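PDB 1H21: split-Soret cytochrome c from Desulfovibrio desulfuricans, which carries two heme c groups and probably one [2Fe-2S] cluster per subunit, and may serve as an electron carrier in sulfate reduction. Local coordinates for residues 149-154 and 165-170; 120-125 and 172-177; 19-24 and 188-193. All blocks are in the same frame, centred on the assembly; numbering follows the deposited sequence.

Contact 1 of 3, residues 149-154 and 165-170; sequences ISVSKW and KQRSER. With HEC (heme c), chain H.
Val-151 and Arg-167 mark the nearest backbone approach, with a CA–CA distance of 7.8 Å, between two consecutive helices that form a helical hairpin. The segments 149-154 and 165-170 run roughly antiparallel, at 142° between their N-to-C directions, and their axes come no closer than 11.6 Å. That wide spacing leaves room for a tryptophan and a long arginine between them. Trp-154 has CG anti to the backbone N (chi1 -180°), which sends its indole toward helix 165-192. Arg-170, extended from CG to NE, runs the other way alongside the indole, and Arg-170 CD sits over the face of the ring, 3.5 Å from the centroid of the Trp-154 six-membered ring in a CH-pi contact. Farther along, the guanidinium makes a cation-pi contact, with Arg-170 CZ 4.5 Å from the centroid of the Trp-154 five-membered ring. The chain then ends in a hydrogen bond: Arg-170 NH2 donates to Ser-150 OG at 3.0 Å, nearly straight at 166°, with the oxygen close to the guanidinium plane. Ser-150 OG also bonds Tyr-116 OH, so one small buried hydroxyl bonds with two partners. Trp-154 NE1 is satisfied by Pro-138 O.

Arg-167 adds its aliphatic part, its CB lying 3.5 Å from Trp-154 CZ3. Val-151 CG2, a compact branch, packs 3.4 Å from Arg-170 NH1. Two redox sites lie close by: Cys-147 and Cys-171, inferred ligands of a probable [2Fe-2S] cluster, are near the two segments in the sequence, while His-148 is an axial ligand of a heme shared between the subunits. Lys-224 of the second subunit packs on Val-151 and Arg-167. On the heme side, Ile-149 is well suited to an apolar rim, its CD1 reaching 3.5 Å from the heme methyl CMD.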
loop_
_atom_site.group_PDB
_atom_site.type_symbol
_atom_site.label_atom_id
_atom_site.label_comp_id
_atom_site.label_asym_id
_atom_site.label_seq_id
_atom_site.Cartn_x
_atom_site.Cartn_y
_atom_site.Cartn_z
ATOM N N ILE A 149 -3.363 10.859 -6.306
ATOM C CA ILE A 149 -4.159 12.034 -5.978
ATOM C C ILE A 149 -3.372 13.153 -5.297
ATOM O O ILE A 149 -3.533 14.320 -5.614
ATOM C CB ILE A 149 -5.350 11.649 -5.106
ATOM C CG1 ILE A 149 -6.222 10.661 -5.875
ATOM C CG2 ILE A 149 -6.183 12.879 -4.774
ATOM C CD1 ILE A 149 -7.485 10.324 -5.192
ATOM N N SER A 150 -2.546 12.780 -4.337
ATOM C CA SER A 150 -1.716 13.719 -3.599
ATOM C C SER A 150 -0.754 14.452 -4.553
ATOM O O SER A 150 -0.781 15.689 -4.660
ATOM C CB SER A 150 -0.936 12.940 -2.519
ATOM O OG SER A 150 -0.010 13.740 -1.810
ATOM N N VAL A 151 0.071 13.691 -5.270
ATOM C CA VAL A 151 1.042 14.284 -6.185
ATOM C C VAL A 151 0.433 15.002 -7.402
ATOM O O VAL A 151 0.702 16.182 -7.619
ATOM C CB VAL A 151 2.103 13.235 -6.649
ATOM C CG1 VAL A 151 3.087 13.869 -7.629
ATOM C CG2 VAL A 151 2.861 12.661 -5.435
ATOM N N SER A 152 -0.388 14.302 -8.181
ATOM C CA SER A 152 -1.004 14.881 -9.376
ATOM C C SER A 152 -1.724 16.216 -9.149
ATOM O O SER A 152 -1.536 17.155 -9.925
ATOM C CB SER A 152 -1.931 13.858 -10.039
ATOM O OG SER A 152 -1.211 12.671 -10.325
ATOM N N LYS A 153 -2.518 16.308 -8.081
ATOM C CA LYS A 153 -3.257 17.529 -7.741
ATOM C C LYS A 153 -2.273 18.683 -7.457
ATOM O O LYS A 153 -2.354 19.761 -8.053
ATOM C CB LYS A 153 -4.130 17.253 -6.520
ATOM C CG LYS A 153 -5.204 18.271 -6.255
ATOM C CD LYS A 153 -5.937 17.906 -4.998
ATOM C CE LYS A 153 -6.908 18.990 -4.642
ATOM N NZ LYS A 153 -7.532 18.713 -3.320
ATOM N N TRP A 154 -1.294 18.421 -6.601
ATOM C CA TRP A 154 -0.289 19.422 -6.258
ATOM C C TRP A 154 0.474 19.948 -7.494
ATOM O O TRP A 154 0.645 21.159 -7.646
ATOM C CB TRP A 154 0.674 18.822 -5.225
ATOM C CG TRP A 154 1.781 19.723 -4.749
ATOM C CD1 TRP A 154 1.764 20.546 -3.649
ATOM C CD2 TRP A 154 3.105 19.818 -5.296
ATOM N NE1 TRP A 154 2.995 21.128 -3.478
ATOM C CE2 TRP A 154 3.838 20.699 -4.471
ATOM C CE3 TRP A 154 3.746 19.228 -6.402
ATOM C CZ2 TRP A 154 5.185 21.011 -4.713
ATOM C CZ3 TRP A 154 5.081 19.533 -6.643
ATOM C CH2 TRP A 154 5.789 20.419 -5.799
ATOM N N LYS A 165 12.508 18.492 -10.165
ATOM C CA LYS A 165 13.330 18.233 -8.976
ATOM C C LYS A 165 12.544 18.660 -7.750
ATOM O O LYS A 165 12.765 18.171 -6.639
ATOM C CB LYS A 165 14.639 19.010 -9.041
ATOM C CG LYS A 165 15.690 18.348 -9.897
ATOM C CD LYS A 165 17.081 18.634 -9.350
ATOM C CE LYS A 165 18.149 17.901 -10.148
ATOM N NZ LYS A 165 19.459 17.898 -9.436
ATOM N N GLN A 166 11.614 19.577 -7.970
ATOM C CA GLN A 166 10.771 20.083 -6.910
ATOM C C GLN A 166 9.847 19.046 -6.338
ATOM O O GLN A 166 9.723 18.941 -5.131
ATOM C CB GLN A 166 9.929 21.253 -7.413
ATOM C CG GLN A 166 10.622 22.591 -7.483
ATOM C CD GLN A 166 10.048 23.407 -8.583
ATOM O OE1 GLN A 166 10.267 23.099 -9.761
ATOM N NE2 GLN A 166 9.242 24.403 -8.236
ATOM N N ARG A 167 9.184 18.278 -7.191
ATOM C CA ARG A 167 8.253 17.307 -6.650
ATOM C C ARG A 167 8.965 16.142 -5.974
ATOM O O ARG A 167 8.421 15.530 -5.045
ATOM C CB ARG A 167 7.165 16.901 -7.663
ATOM C CG ARG A 167 7.461 15.722 -8.519
ATOM C CD ARG A 167 6.969 14.407 -7.919
ATOM N NE ARG A 167 7.956 13.373 -8.227
ATOM C CZ ARG A 167 8.336 12.414 -7.391
ATOM N NH1 ARG A 167 7.790 12.317 -6.179
ATOM N NH2 ARG A 167 9.364 11.646 -7.713
ATOM N N SER A 168 10.187 15.846 -6.403
ATOM C CA SER A 168 10.938 14.787 -5.754
ATOM C C SER A 168 11.476 15.361 -4.429
ATOM O O SER A 168 11.687 14.628 -3.470
ATOM C CB SER A 168 12.067 14.279 -6.643
ATOM O OG SER A 168 13.138 15.194 -6.700
ATOM N N GLU A 169 11.693 16.677 -4.384
ATOM C CA GLU A 169 12.143 17.333 -3.161
ATOM C C GLU A 169 10.935 17.301 -2.233
ATOM O O GLU A 169 11.043 16.948 -1.064
ATOM C CB GLU A 169 12.554 18.783 -3.443
ATOM C CG GLU A 169 12.981 19.588 -2.206
ATOM C CD GLU A 169 14.242 19.061 -1.521
ATOM O OE1 GLU A 169 15.205 18.680 -2.211
ATOM O OE2 GLU A 169 14.280 19.063 -0.270
ATOM N N ARG A 170 9.768 17.622 -2.780
ATOM C CA ARG A 170 8.521 17.616 -2.022
ATOM C C ARG A 170 8.247 16.255 -1.387
ATOM O O ARG A 170 7.957 16.184 -0.191
ATOM C CB ARG A 170 7.331 17.979 -2.917
ATOM C CG ARG A 170 5.969 17.858 -2.228
ATOM C CD ARG A 170 4.894 17.558 -3.245
ATOM N NE ARG A 170 3.555 17.389 -2.681
ATOM C CZ ARG A 170 2.892 16.233 -2.686
ATOM N NH1 ARG A 170 3.450 15.138 -3.211
ATOM N NH2 ARG A 170 1.653 16.177 -2.208
HETATM FE FE HEC H . -6.264 10.778 -11.788
HETATM C CHA HEC H . -6.109 13.836 -10.436
HETATM C CHB HEC H . -4.655 11.924 -14.624
HETATM C CHC HEC H . -5.856 7.572 -12.846
HETATM C CHD HEC H . -8.488 9.759 -9.479
HETATM N NA HEC H . -5.611 12.543 -12.384
HETATM C C1A HEC H . -5.478 13.674 -11.618
HETATM C C2A HEC H . -4.705 14.714 -12.273
HETATM C C3A HEC H . -4.418 14.218 -13.549
HETATM C C4A HEC H . -4.990 12.862 -13.602
HETATM C CMA HEC H . -3.594 14.872 -14.661
HETATM C CAA HEC H . -4.337 16.098 -11.704
HETATM C CBA HEC H . -5.341 17.202 -12.039
HETATM C CGA HEC H . -6.509 17.320 -11.070
HETATM O O1A HEC H . -7.677 17.351 -11.513
HETATM O O2A HEC H . -6.257 17.431 -9.858
HETATM N NB HEC H . -5.476 9.928 -13.440
HETATM C C1B HEC H . -4.883 10.546 -14.538
HETATM C C2B HEC H . -4.327 9.560 -15.489
HETATM C C3B HEC H . -4.558 8.328 -14.898
HETATM C C4B HEC H . -5.311 8.575 -13.668
HETATM C CMB HEC H . -3.675 9.828 -16.870
HETATM C CAB HEC H . -4.162 7.076 -15.400
HETATM C CBB HEC H . -2.753 6.785 -15.652
HETATM N NC HEC H . -6.961 9.031 -11.165
HETATM C C1C HEC H . -6.639 7.784 -11.687
HETATM C C2C HEC H . -7.293 6.743 -10.913
HETATM C C3C HEC H . -8.059 7.342 -9.903
HETATM C C4C HEC H . -7.851 8.759 -10.137
HETATM C CMC HEC H . -7.215 5.239 -11.260
HETATM C CAC HEC H . -8.977 6.710 -9.022
HETATM C CBC HEC H . -8.641 5.726 -7.960
HETATM N ND HEC H . -7.179 11.674 -10.379
HETATM C C1D HEC H . -8.171 11.143 -9.586
HETATM C C2D HEC H . -8.590 12.117 -8.608
HETATM C C3D HEC H . -7.868 13.235 -8.768
HETATM C C4D HEC H . -6.973 12.939 -9.881
HETATM C CMD HEC H . -9.631 11.891 -7.545
HETATM C CAD HEC H . -8.005 14.525 -7.940
HETATM C CBD HEC H . -8.966 15.515 -8.580
HETATM C CGD HEC H . -9.082 16.813 -7.792
HETATM O O1D HEC H . -8.151 17.658 -7.862
HETATM O O2D HEC H . -10.110 16.975 -7.087
#

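Contact 2 of 3, residues 120-125 and 172-177; sequences KLPIFN and GRLTAD
Leu-121 and Leu-174 form the apolar centre, with Leu-121 CB 3.4 Å from Leu-174 CD2. Beside them Pro-122 CB lies 3.9 Å from Leu-174 CD2; the peptide bond before Pro-122 is cis, a geometry proline adopts far more readily than other residues. A little farther out, Ala-176 CB makes a CH-pi contact over one face of the Phe-124 ring, 3.7 Å from the ring centroid. A methyl is small enough to let the ring settle this close to the helix.

At the polar edge, Asp-177 grips the loop by its backbone. Asp-177 OD2 accepts from Ile-123 N at 2.9 Å, while Asp-177 OD1 uses its syn lone pair to take Phe-124 N at 2.8 Å. Two neighbouring N-H groups thus share one carboxylate, which holds this part of the loop against the helix. A water also bridges the two segments, donating to Phe-124 O at 2.7 Å and accepting from Arg-173 NH1 at 2.7 Å; Arg-173 also forms a salt bridge with Glu-169.

The loop is wedged between helices: Leu-121 meets Trp-115 and Tyr-116 of helix 102-118, and Phe-124 meets Ala-30 and Tyr-34 of helix 26-38, both beside helix 165-192.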
loop_
_atom_site.group_PDB
_atom_site.type_symbol
_atom_site.label_atom_id
_atom_site.label_comp_id
_atom_site.label_asym_id
_atom_site.label_seq_id
_atom_site.Cartn_x
_atom_site.Cartn_y
_atom_site.Cartn_z
ATOM N N LYS A 120 -1.847 20.778 5.713
ATOM C CA LYS A 120 -1.179 21.394 4.570
ATOM C C LYS A 120 0.270 21.019 4.752
ATOM O O LYS A 120 0.867 21.338 5.779
ATOM C CB LYS A 120 -1.315 22.908 4.593
ATOM C CG LYS A 120 -2.725 23.410 4.456
ATOM C CD LYS A 120 -2.695 24.848 4.025
ATOM C CE LYS A 120 -4.091 25.393 3.934
ATOM N NZ LYS A 120 -4.121 26.628 3.097
ATOM N N LEU A 121 0.806 20.291 3.780
ATOM C CA LEU A 121 2.188 19.810 3.812
ATOM C C LEU A 121 2.895 20.177 2.495
ATOM O O LEU A 121 2.240 20.595 1.520
ATOM C CB LEU A 121 2.185 18.280 4.000
ATOM C CG LEU A 121 1.370 17.705 5.169
ATOM C CD1 LEU A 121 1.023 16.255 4.907
ATOM C CD2 LEU A 121 2.126 17.864 6.487
ATOM N N PRO A 122 4.242 20.118 2.473
ATOM C CA PRO A 122 5.132 19.733 3.570
ATOM C C PRO A 122 5.309 20.855 4.595
ATOM O O PRO A 122 4.982 22.017 4.348
ATOM C CB PRO A 122 6.443 19.478 2.845
ATOM C CG PRO A 122 6.423 20.545 1.802
ATOM C CD PRO A 122 5.025 20.382 1.252
ATOM N N ILE A 123 5.830 20.476 5.746
ATOM C CA ILE A 123 6.102 21.392 6.837
ATOM C C ILE A 123 7.625 21.375 7.035
ATOM O O ILE A 123 8.260 22.425 7.174
ATOM C CB ILE A 123 5.368 20.914 8.111
ATOM C CG1 ILE A 123 3.861 21.120 7.937
ATOM C CG2 ILE A 123 5.893 21.618 9.340
ATOM C CD1 ILE A 123 2.997 20.552 9.085
ATOM N N PHE A 124 8.209 20.180 6.969
ATOM C CA PHE A 124 9.648 19.971 7.134
ATOM C C PHE A 124 10.457 20.715 6.082
ATOM O O PHE A 124 10.045 20.829 4.917
ATOM C CB PHE A 124 9.975 18.464 7.069
ATOM C CG PHE A 124 11.453 18.134 7.173
ATOM C CD1 PHE A 124 12.044 17.894 8.406
ATOM C CD2 PHE A 124 12.235 18.003 6.026
ATOM C CE1 PHE A 124 13.398 17.524 8.492
ATOM C CE2 PHE A 124 13.583 17.635 6.098
ATOM C CZ PHE A 124 14.168 17.394 7.330
ATOM N N ASN A 125 11.614 21.210 6.501
ATOM C CA ASN A 125 12.533 21.936 5.622
ATOM C C ASN A 125 13.943 21.476 6.030
ATOM O O ASN A 125 14.329 21.606 7.196
ATOM C CB ASN A 125 12.375 23.448 5.839
ATOM C CG ASN A 125 12.984 24.265 4.716
ATOM O OD1 ASN A 125 14.027 23.899 4.140
ATOM N ND2 ASN A 125 12.321 25.368 4.373
ATOM N N GLY A 172 10.270 14.019 -0.695
ATOM C CA GLY A 172 11.323 13.763 0.277
ATOM C C GLY A 172 11.000 14.403 1.615
ATOM O O GLY A 172 11.238 13.807 2.671
ATOM N N ARG A 173 10.442 15.611 1.578
ATOM C CA ARG A 173 10.078 16.323 2.794
ATOM C C ARG A 173 8.841 15.706 3.415
ATOM O O ARG A 173 8.745 15.613 4.640
ATOM C CB ARG A 173 9.852 17.807 2.500
ATOM C CG ARG A 173 11.089 18.481 1.884
ATOM C CD ARG A 173 10.898 19.973 1.582
ATOM N NE ARG A 173 12.035 20.512 0.820
ATOM C CZ ARG A 173 12.357 21.804 0.728
ATOM N NH1 ARG A 173 11.626 22.726 1.354
ATOM N NH2 ARG A 173 13.401 22.171 -0.017
ATOM N N LEU A 174 7.907 15.257 2.579
ATOM C CA LEU A 174 6.689 14.632 3.075
ATOM C C LEU A 174 7.058 13.382 3.848
ATOM O O LEU A 174 6.444 13.070 4.869
ATOM C CB LEU A 174 5.747 14.267 1.937
ATOM C CG LEU A 174 5.038 15.407 1.199
ATOM C CD1 LEU A 174 4.091 14.794 0.170
ATOM C CD2 LEU A 174 4.272 16.280 2.170
ATOM N N THR A 175 8.079 12.678 3.377
ATOM C CA THR A 175 8.539 11.479 4.077
ATOM C C THR A 175 8.879 11.832 5.541
ATOM O O THR A 175 8.516 11.108 6.472
ATOM C CB THR A 175 9.769 10.866 3.384
ATOM O OG1 THR A 175 9.407 10.452 2.064
ATOM C CG2 THR A 175 10.244 9.668 4.131
ATOM N N ALA A 176 9.495 13.003 5.720
ATOM C CA ALA A 176 9.910 13.525 7.019
ATOM C C ALA A 176 8.725 13.894 7.873
ATOM O O ALA A 176 8.655 13.493 9.025
ATOM C CB ALA A 176 10.785 14.716 6.824
ATOM N N ASP A 177 7.781 14.629 7.304
ATOM C CA ASP A 177 6.586 15.011 8.041
ATOM C C ASP A 177 5.821 13.784 8.538
ATOM O O ASP A 177 5.263 13.796 9.637
ATOM C CB ASP A 177 5.634 15.822 7.157
ATOM C CG ASP A 177 6.194 17.172 6.746
ATOM O OD1 ASP A 177 6.827 17.873 7.570
ATOM O OD2 ASP A 177 5.956 17.573 5.589
HETATM O O HOH W 1 9.516 22.653 3.003
#

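Contact 3 of 3, residues 19-24 and 188-193; sequences WKPHKL and TKIDQG
Lys-23 and Asp-191 supply the ionic part of the contact, a salt bridge between the N-terminal loop and the last turns of helix 165-192. Lys-23 NZ lies 2.7 Å from Asp-191 OD2, which it meets on the syn lone pair. A weaker bond joins Lys-23 NZ to Asp-191 OD1 at 2.9 Å. The ammonium therefore faces both oxygens of the carboxylate. The long lysine chain, bent at chi2 (-149°), meets the short aspartate side chain at about a right angle.

The apolar part depends on one branch of Ile-190. Ile-190 CD1 packs 3.8 Å from Pro-21 CB and also rests on the loop backbone, 3.5 Å from His-22 C and equally close to Lys-23 N. A branched aliphatic side chain can press on an extended backbone in this way without needing a polar partner. Pro-21 in turn touches Trp-100 and Phe-99, and His-22 stacks on Tyr-60.

A polar tie holds the helix end itself: Lys-189 NZ donates to Gly-193 O at 3.0 Å and forms a salt bridge with Glu-104. Gly-193 has a positive phi, a conformation that the lack of a side chain makes easy.

Because both charged partners of the loop-to-helix bridge are exposed, solvent probably screens their attraction, and crystal contacts at these residues may influence its exact geometry; the isoleucine packing beside it complements it in joining loop to helix.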
loop_
_atom_site.group_PDB
_atom_site.type_symbol
_atom_site.label_atom_id
_atom_site.label_comp_id
_atom_site.label_asym_id
_atom_site.label_seq_id
_atom_site.Cartn_x
_atom_site.Cartn_y
_atom_site.Cartn_z
ATOM N N TRP A 19 7.885 -7.413 19.500
ATOM C CA TRP A 19 9.033 -6.531 19.646
ATOM C C TRP A 19 8.735 -5.511 20.766
ATOM O O TRP A 19 7.558 -5.199 21.040
ATOM C CB TRP A 19 9.292 -5.803 18.329
ATOM C CG TRP A 19 9.892 -6.656 17.233
ATOM C CD1 TRP A 19 9.992 -8.025 17.212
ATOM C CD2 TRP A 19 10.591 -6.183 16.063
ATOM N NE1 TRP A 19 10.738 -8.427 16.117
ATOM C CE2 TRP A 19 11.118 -7.319 15.401
ATOM C CE3 TRP A 19 10.835 -4.913 15.522
ATOM C CZ2 TRP A 19 11.881 -7.219 14.225
ATOM C CZ3 TRP A 19 11.594 -4.815 14.348
ATOM C CH2 TRP A 19 12.109 -5.962 13.719
ATOM N N LYS A 20 9.787 -5.001 21.408
ATOM C CA LYS A 20 9.644 -4.006 22.475
ATOM C C LYS A 20 9.695 -2.591 21.891
ATOM O O LYS A 20 10.676 -2.204 21.255
ATOM C CB LYS A 20 10.732 -4.199 23.551
ATOM C CG LYS A 20 10.854 -3.061 24.585
ATOM C CD LYS A 20 11.316 -3.572 25.954
ATOM C CE LYS A 20 10.197 -4.391 26.608
ATOM N NZ LYS A 20 10.421 -4.733 28.050
ATOM N N PRO A 21 8.601 -1.831 22.029
ATOM C CA PRO A 21 8.623 -0.469 21.485
ATOM C C PRO A 21 9.551 0.418 22.318
ATOM O O PRO A 21 9.789 0.136 23.490
ATOM C CB PRO A 21 7.160 -0.036 21.596
ATOM C CG PRO A 21 6.665 -0.820 22.790
ATOM C CD PRO A 21 7.276 -2.170 22.577
ATOM N N HIS A 22 10.139 1.429 21.690
ATOM C CA HIS A 22 11.031 2.348 22.381
ATOM C C HIS A 22 10.586 3.738 21.958
ATOM O O HIS A 22 10.217 3.919 20.811
ATOM C CB HIS A 22 12.481 2.152 21.917
ATOM C CG HIS A 22 13.072 0.822 22.268
ATOM N ND1 HIS A 22 13.573 0.531 23.521
ATOM C CD2 HIS A 22 13.280 -0.286 21.521
ATOM C CE1 HIS A 22 14.060 -0.695 23.528
ATOM N NE2 HIS A 22 13.896 -1.213 22.323
ATOM N N LYS A 23 10.519 4.690 22.885
ATOM C CA LYS A 23 10.157 6.061 22.515
ATOM C C LYS A 23 11.158 6.594 21.477
ATOM O O LYS A 23 12.338 6.194 21.458
ATOM C CB LYS A 23 10.143 6.988 23.737
ATOM C CG LYS A 23 8.885 6.884 24.558
ATOM C CD LYS A 23 8.563 8.200 25.202
ATOM C CE LYS A 23 7.160 8.144 25.762
ATOM N NZ LYS A 23 6.784 9.454 26.343
ATOM N N LEU A 24 10.707 7.522 20.641
ATOM C CA LEU A 24 11.573 8.059 19.605
ATOM C C LEU A 24 11.700 9.573 19.696
ATOM O O LEU A 24 10.942 10.226 20.406
ATOM C CB LEU A 24 10.979 7.707 18.231
ATOM C CG LEU A 24 10.608 6.251 17.913
ATOM C CD1 LEU A 24 9.318 6.189 17.079
ATOM C CD2 LEU A 24 11.781 5.533 17.229
ATOM N N THR A 188 3.008 8.552 21.908
ATOM C CA THR A 188 1.739 8.635 22.604
ATOM C C THR A 188 1.153 7.248 22.895
ATOM O O THR A 188 0.567 7.036 23.954
ATOM C CB THR A 188 0.769 9.555 21.823
ATOM O OG1 THR A 188 1.416 10.816 21.620
ATOM C CG2 THR A 188 -0.544 9.788 22.575
ATOM N N LYS A 189 1.349 6.293 21.991
ATOM C CA LYS A 189 0.832 4.929 22.200
ATOM C C LYS A 189 1.541 4.258 23.394
ATOM O O LYS A 189 0.912 3.627 24.257
ATOM C CB LYS A 189 1.024 4.075 20.927
ATOM C CG LYS A 189 0.680 2.589 21.070
ATOM C CD LYS A 189 -0.763 2.396 21.515
ATOM C CE LYS A 189 -1.126 0.930 21.535
ATOM N NZ LYS A 189 -2.529 0.692 21.936
ATOM N N ILE A 190 2.859 4.390 23.417
ATOM C CA ILE A 190 3.646 3.823 24.487
ATOM C C ILE A 190 3.162 4.393 25.824
ATOM O O ILE A 190 3.065 3.647 26.810
ATOM C CB ILE A 190 5.161 4.116 24.306
ATOM C CG1 ILE A 190 5.706 3.438 23.036
ATOM C CG2 ILE A 190 5.925 3.615 25.504
ATOM C CD1 ILE A 190 7.231 3.595 22.811
ATOM N N ASP A 191 2.849 5.699 25.851
ATOM C CA ASP A 191 2.363 6.377 27.069
ATOM C C ASP A 191 0.959 6.000 27.487
ATOM O O ASP A 191 0.731 5.579 28.625
ATOM C CB ASP A 191 2.419 7.897 26.926
ATOM C CG ASP A 191 3.840 8.446 26.946
ATOM O OD1 ASP A 191 4.762 7.772 27.494
ATOM O OD2 ASP A 191 4.048 9.558 26.395
ATOM N N GLN A 192 0.011 6.132 26.569
ATOM C CA GLN A 192 -1.379 5.823 26.877
ATOM C C GLN A 192 -1.787 4.348 26.843
ATOM O O GLN A 192 -2.964 4.038 27.035
ATOM C CB GLN A 192 -2.312 6.649 26.004
ATOM C CG GLN A 192 -2.122 8.143 26.155
ATOM C CD GLN A 192 -2.949 8.956 25.161
ATOM O OE1 GLN A 192 -3.618 8.411 24.253
ATOM N NE2 GLN A 192 -2.896 10.279 25.317
ATOM N N GLY A 193 -0.840 3.449 26.569
ATOM C CA GLY A 193 -1.129 2.016 26.543
ATOM C C GLY A 193 -2.358 1.594 25.762
ATOM O O GLY A 193 -2.524 1.996 24.615
#

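How the contacts relate
Followed from the N terminus, the loop before helix 26-38 supplies residues 19-24, which wait through most of the chain before meeting 188-193 at contact 3, closing the widest loop of the three. Within it, residues 120-125, after helix 102-118, pair with 172-177, so that contact 2 closes a smaller loop. Contact 1 nests inside that again, its segments separated by a short connection. None of the three cross. All use helix 165-192: contact 1 at its start, contact 2 a little further on, contact 3 at its end. Contacts 1 and 2 have centres about 11 Å apart, whereas the centre of contact 3 is about 32 Å from that of contact 1, on the opposite side of the chain's centre. One long helix thus links the heme-facing region to the N-terminal loop.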